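Local coordinates for bifunctional protein FolD (PDB 6V6Y) that probably oxidises 5,10-methylenetetrahydrofolate to the methenyl form with NADP(+) and then hydrolyses that product to 10-formyltetrahydrofolate, working as a homodimer, at residues Leu192-Val195 with Thr196-Ala199; Gly133-Cys137 with Thr138-Val142; Glu77-Ala80 with Ala81-Asp85. All blocks are in the same frame, centred on the assembly; numbering follows the deposited sequence.

Interaction 1: Leu192-Val195 with Thr196-Ala199; sequences LPEV and TRRA
The guanidinium groups of Arg197 and Arg198 both lie against the backbone and side chains of Pro193-Val195. That of Arg197 carries the carbonyl O of Pro193 over the centre of one face, with the backbone of Glu194 nearer the rim; its NH2 comes within 3.3 Å of Glu194 CA. A bend at chi3 (-62°) turns the group back over this backbone, while NH1 is hydrogen-bonded to the carbonyl of Glu215. The Arg198 group has Val195 on one face, with Val195 CG2 3.7 Å from Arg198 NH2, and Glu194 OE1 in its plane at the edge. This last pair is a long salt bridge, 3.7 Å from Glu194 OE1 to Arg198 NE, with carboxylate and guanidinium planes turned 44° apart. Arg198 NH2 has a stronger partner in Glu157 of the second subunit.

The backbone closes the turn beneath. Thr196 N binds Leu192 O at 2.9 Å, and Arg197 N binds Pro193 O at 3.0 Å. Arg198 N instead reaches Val195 O at 3.2 Å, and a type I turn spans Thr196 to Ala199. Thr196 CG2 meets Leu192 CD2 at 3.6 Å, and its hydroxyl is hydrogen-bonded to the carbonyl of Trp216.

Leu192 also touches the bound NADP. The buried side of this turn rests on strands 157-161 and 181-185 of the Rossmann-type sheet, through Leu192 and Thr196 on Val161 and Val195 on Thr183, while Arg198 faces the dimer partner.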
# COMPACT_ATOMS: atom_id res chain seq x y z
N LEU A 192 -12.83 -6.62 17.88
CA LEU A 192 -11.42 -6.23 17.88
C LEU A 192 -10.57 -7.02 18.88
O LEU A 192 -9.48 -7.48 18.50
CB LEU A 192 -11.32 -4.73 18.15
CG LEU A 192 -10.25 -3.89 17.44
CD1 LEU A 192 -9.80 -2.78 18.35
CD2 LEU A 192 -9.06 -4.72 16.93
N PRO A 193 -11.00 -7.21 20.15
CA PRO A 193 -10.14 -7.97 21.09
C PRO A 193 -9.78 -9.35 20.61
O PRO A 193 -8.65 -9.81 20.84
CB PRO A 193 -11.00 -8.02 22.36
CG PRO A 193 -11.76 -6.75 22.32
CD PRO A 193 -12.15 -6.62 20.85
N GLU A 194 -10.71 -10.03 19.94
CA GLU A 194 -10.39 -11.35 19.41
C GLU A 194 -9.36 -11.26 18.30
O GLU A 194 -8.49 -12.14 18.18
CB GLU A 194 -11.68 -12.03 18.93
CG GLU A 194 -11.61 -13.53 18.87
CD GLU A 194 -11.14 -14.04 17.52
OE1 GLU A 194 -10.03 -14.62 17.44
OE2 GLU A 194 -11.88 -13.85 16.52
N VAL A 195 -9.42 -10.22 17.47
CA VAL A 195 -8.41 -10.05 16.43
C VAL A 195 -7.05 -9.80 17.06
O VAL A 195 -6.06 -10.43 16.69
CB VAL A 195 -8.80 -8.91 15.47
CG1 VAL A 195 -7.67 -8.65 14.49
CG2 VAL A 195 -10.08 -9.27 14.73
N THR A 196 -6.99 -8.89 18.05
CA THR A 196 -5.69 -8.57 18.62
C THR A 196 -5.10 -9.75 19.39
O THR A 196 -3.88 -9.93 19.38
CB THR A 196 -5.76 -7.32 19.49
OG1 THR A 196 -6.65 -7.52 20.59
CG2 THR A 196 -6.22 -6.14 18.65
N ARG A 197 -5.95 -10.62 19.96
CA ARG A 197 -5.46 -11.77 20.73
C ARG A 197 -4.60 -12.72 19.91
O ARG A 197 -3.85 -13.52 20.48
CB ARG A 197 -6.64 -12.54 21.34
CG ARG A 197 -6.96 -12.16 22.78
CD ARG A 197 -7.98 -13.12 23.44
NE ARG A 197 -9.29 -13.13 22.78
CZ ARG A 197 -10.29 -12.31 23.08
NH1 ARG A 197 -10.16 -11.40 24.04
NH2 ARG A 197 -11.44 -12.39 22.41
N ARG A 198 -4.69 -12.67 18.58
CA ARG A 198 -3.87 -13.52 17.73
C ARG A 198 -2.43 -13.05 17.60
O ARG A 198 -1.56 -13.85 17.24
CB ARG A 198 -4.46 -13.60 16.33
CG ARG A 198 -5.97 -13.68 16.27
CD ARG A 198 -6.41 -13.62 14.83
NE ARG A 198 -7.85 -13.47 14.73
CZ ARG A 198 -8.47 -12.89 13.70
NH1 ARG A 198 -7.76 -12.40 12.68
NH2 ARG A 198 -9.79 -12.82 13.69
N ALA A 199 -2.17 -11.77 17.88
CA ALA A 199 -0.90 -11.15 17.52
C ALA A 199 0.23 -11.63 18.42
O ALA A 199 0.14 -11.52 19.65
CB ALA A 199 -1.02 -9.63 17.58

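Interaction 2: Gly133-Cys137 with Thr138-Val142; sequences GLFPC and TPLGV
The first turn of helix 137-148, which opens beside the NADP pocket, is led in by an extended segment, with Pro136 at the N-cap position. The carbonyl O of Pro136 accepts the amide of Leu140 at 3.2 Å, with an N-H...O angle of 166°, and Cys137 O accepts Gly141 N at 2.9 Å. The Leu140 side chain runs back past Pro136. With CG anti to its own carbonyl carbon (chi1 -76°), Leu140 CD1 lies 4.0 Å from Phe135 CB and close to the Phe135 carbonyl, whose O is also hydrogen-bonded to Asn268 ND2. Leu140 CD2 comes to the edge of the Phe135 ring, near its plane, whereas Gly133 O sits over the centre of one face, 3.9 Å above it. Beside it Pro136 CB packs on Pro139 CD at 3.8 Å, and both prolines lean on Pro170 of helix 168-177. Thr138 OG1 is hydrogen-bonded to Thr261 OG1 and makes a weak hydrogen bond to O7N of the NADP carboxamide. Proline at Pro139 fits because the first-turn amides of an alpha helix lack acceptors within the helix, as is typical of helix N-termini; here the turn lies at the nicotinamide end of the pocket.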
# COMPACT_ATOMS: atom_id res chain seq x y z
N GLY A 133 12.86 4.27 -1.84
CA GLY A 133 12.25 5.58 -1.65
C GLY A 133 12.45 6.08 -0.24
O GLY A 133 13.18 5.49 0.56
N LEU A 134 11.77 7.19 0.07
CA LEU A 134 11.72 7.73 1.42
C LEU A 134 10.36 7.39 2.02
O LEU A 134 9.32 7.83 1.51
CB LEU A 134 11.95 9.24 1.38
CG LEU A 134 13.29 9.76 0.82
CD1 LEU A 134 13.26 11.26 0.56
CD2 LEU A 134 14.41 9.43 1.77
N PHE A 135 10.36 6.62 3.10
CA PHE A 135 9.18 6.04 3.72
C PHE A 135 8.84 6.71 5.05
O PHE A 135 9.71 7.35 5.67
CB PHE A 135 9.41 4.54 3.95
CG PHE A 135 9.81 3.82 2.70
CD1 PHE A 135 9.25 4.17 1.48
CD2 PHE A 135 10.74 2.80 2.74
CE1 PHE A 135 9.63 3.53 0.32
CE2 PHE A 135 11.10 2.12 1.58
CZ PHE A 135 10.55 2.49 0.37
N PRO A 136 7.59 6.61 5.52
CA PRO A 136 7.18 7.39 6.69
C PRO A 136 7.94 7.01 7.96
O PRO A 136 8.38 5.86 8.14
CB PRO A 136 5.68 7.09 6.81
CG PRO A 136 5.27 6.75 5.34
CD PRO A 136 6.43 5.92 4.89
N CYS A 137 8.12 7.99 8.84
CA CYS A 137 9.12 7.89 9.90
C CYS A 137 8.67 7.01 11.05
O CYS A 137 9.48 6.26 11.60
CB CYS A 137 9.49 9.27 10.43
SG CYS A 137 10.22 10.34 9.22
N THR A 138 7.41 7.12 11.47
CA THR A 138 6.98 6.26 12.57
C THR A 138 7.00 4.80 12.16
O THR A 138 7.57 3.99 12.92
CB THR A 138 5.60 6.68 13.07
OG1 THR A 138 5.65 8.05 13.50
CG2 THR A 138 5.16 5.80 14.24
N PRO A 139 6.46 4.39 11.01
CA PRO A 139 6.60 2.97 10.64
C PRO A 139 8.04 2.51 10.57
O PRO A 139 8.37 1.44 11.09
CB PRO A 139 5.91 2.90 9.26
CG PRO A 139 5.00 4.06 9.19
CD PRO A 139 5.61 5.14 10.07
N LEU A 140 8.92 3.29 9.92
CA LEU A 140 10.33 2.94 9.92
C LEU A 140 10.84 2.76 11.33
O LEU A 140 11.60 1.83 11.62
CB LEU A 140 11.15 4.03 9.21
CG LEU A 140 11.09 4.05 7.68
CD1 LEU A 140 11.65 5.37 7.12
CD2 LEU A 140 11.81 2.84 7.07
N GLY A 141 10.40 3.63 12.24
CA GLY A 141 10.90 3.56 13.60
C GLY A 141 10.38 2.34 14.33
O GLY A 141 11.08 1.74 15.15
N VAL A 142 9.14 1.93 14.03
CA VAL A 142 8.58 0.74 14.65
C VAL A 142 9.31 -0.50 14.17
O VAL A 142 9.73 -1.35 14.97
CB VAL A 142 7.07 0.68 14.38
CG1 VAL A 142 6.53 -0.69 14.68
CG2 VAL A 142 6.38 1.80 15.19

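Interaction 3: Glu77-Ala80 with Ala81-Asp85; sequences ERIA and ALNAD
Ile79 O receives the shortest hydrogen bond of this helical turn, from Asn83 N at 2.7 Å and nearly in line with the carbonyl. Leu82 N likewise binds Arg78 O at 2.8 Å. Leu82 CD2 sits over the centre of one face of the Arg78 guanidinium, 3.5 Å above its plane. The arginine chain leaves anti to its backbone N (chi1 -177°) and bends at chi2 (48°), which carries the guanidinium along the helix to this methyl. Arg78 NH2 makes a salt bridge to Glu64. One residue further along the helix, the side chains of Ile79 and Asn83 lie side by side and point the same way, Ile79 CG2 being 3.8 Å from Asn83 ND2; the Asn83 amide bonds His111 N through OD1 and Ala109 O through ND2. Ile79 and Leu82 pack this last part of helix 72-84 on Ile35 of strand 31-37, and Ile79 also meets Val106 and Ala109 of helix 103-109. The carbonyls of Leu82, Asn83 and Asp85 all accept from Lys114 NZ, whose positive charge would be favourable at the helix C-terminus. Apolar packing on one guanidinium face thus leaves its N-H groups available for charge pairing, while bonds at both ends of the Asn83 amide fix its rotation.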
# COMPACT_ATOMS: atom_id res chain seq x y z
N GLU A 77 3.84 28.06 -3.33
CA GLU A 77 4.97 28.84 -3.86
C GLU A 77 6.23 28.60 -3.03
O GLU A 77 7.32 28.35 -3.58
CB GLU A 77 4.60 30.32 -3.90
CG GLU A 77 5.42 31.15 -4.88
CD GLU A 77 5.14 32.65 -4.75
OE1 GLU A 77 6.12 33.44 -4.78
OE2 GLU A 77 3.95 33.03 -4.61
N ARG A 78 6.10 28.67 -1.70
CA ARG A 78 7.27 28.47 -0.85
C ARG A 78 7.89 27.10 -1.07
O ARG A 78 9.11 26.97 -1.24
CB ARG A 78 6.92 28.66 0.61
CG ARG A 78 8.13 28.54 1.53
CD ARG A 78 9.31 29.39 1.01
NE ARG A 78 10.46 29.39 1.93
CZ ARG A 78 11.65 29.89 1.61
NH1 ARG A 78 11.84 30.42 0.40
NH2 ARG A 78 12.66 29.86 2.48
N ILE A 79 7.05 26.05 -1.09
CA ILE A 79 7.53 24.70 -1.33
C ILE A 79 8.24 24.60 -2.68
O ILE A 79 9.30 23.96 -2.80
CB ILE A 79 6.37 23.69 -1.23
CG1 ILE A 79 5.88 23.60 0.21
CG2 ILE A 79 6.80 22.32 -1.76
CD1 ILE A 79 4.50 23.05 0.35
N ALA A 80 7.67 25.21 -3.73
CA ALA A 80 8.33 25.19 -5.03
C ALA A 80 9.69 25.88 -4.95
O ALA A 80 10.68 25.38 -5.51
CB ALA A 80 7.46 25.86 -6.09
N ALA A 81 9.76 27.01 -4.26
CA ALA A 81 11.04 27.68 -4.03
C ALA A 81 12.03 26.75 -3.34
O ALA A 81 13.20 26.67 -3.73
CB ALA A 81 10.83 28.95 -3.21
N LEU A 82 11.57 26.02 -2.30
CA LEU A 82 12.46 25.10 -1.59
C LEU A 82 12.80 23.87 -2.44
O LEU A 82 13.91 23.33 -2.31
CB LEU A 82 11.82 24.67 -0.27
CG LEU A 82 11.54 25.75 0.77
CD1 LEU A 82 10.85 25.16 2.00
CD2 LEU A 82 12.82 26.48 1.16
N ASN A 83 11.88 23.40 -3.28
CA ASN A 83 12.21 22.30 -4.20
C ASN A 83 13.38 22.66 -5.09
O ASN A 83 14.27 21.84 -5.34
CB ASN A 83 11.00 21.94 -5.07
CG ASN A 83 9.97 21.10 -4.35
OD1 ASN A 83 10.27 20.39 -3.37
ND2 ASN A 83 8.73 21.17 -4.83
N ALA A 84 13.40 23.90 -5.60
CA ALA A 84 14.47 24.33 -6.49
C ALA A 84 15.73 24.76 -5.74
O ALA A 84 16.82 24.77 -6.35
CB ALA A 84 13.98 25.48 -7.38
N ASP A 85 15.63 25.08 -4.45
CA ASP A 85 16.80 25.48 -3.67
C ASP A 85 17.72 24.28 -3.50
O ASP A 85 17.48 23.40 -2.66
CB ASP A 85 16.38 26.05 -2.32
CG ASP A 85 17.53 26.68 -1.56
OD1 ASP A 85 18.71 26.25 -1.73
OD2 ASP A 85 17.25 27.61 -0.78

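How the interactions relate
Along the chain, interaction 3 comes first, in the final turns of helix 72-84 within the catalytic domain, beside the parallel sheet of strands 31-37, 60-66 and 90-93. Interaction 2 follows, where the loop after helix 121-129 enters helix 137-148, and interaction 1 comes last, where helix 192-196 runs out ahead of strand 201-204. Each is a local turn closed within one continuous stretch, so the three stand in series and none nests or crosses. Interactions 1 and 3 lie on opposite sides of the chain's centre, their own centres about 46 Å apart. Interactions 1 and 2 both reach the bound NADP, through Leu192 and Thr138, although their nearest atoms are about 12 Å apart.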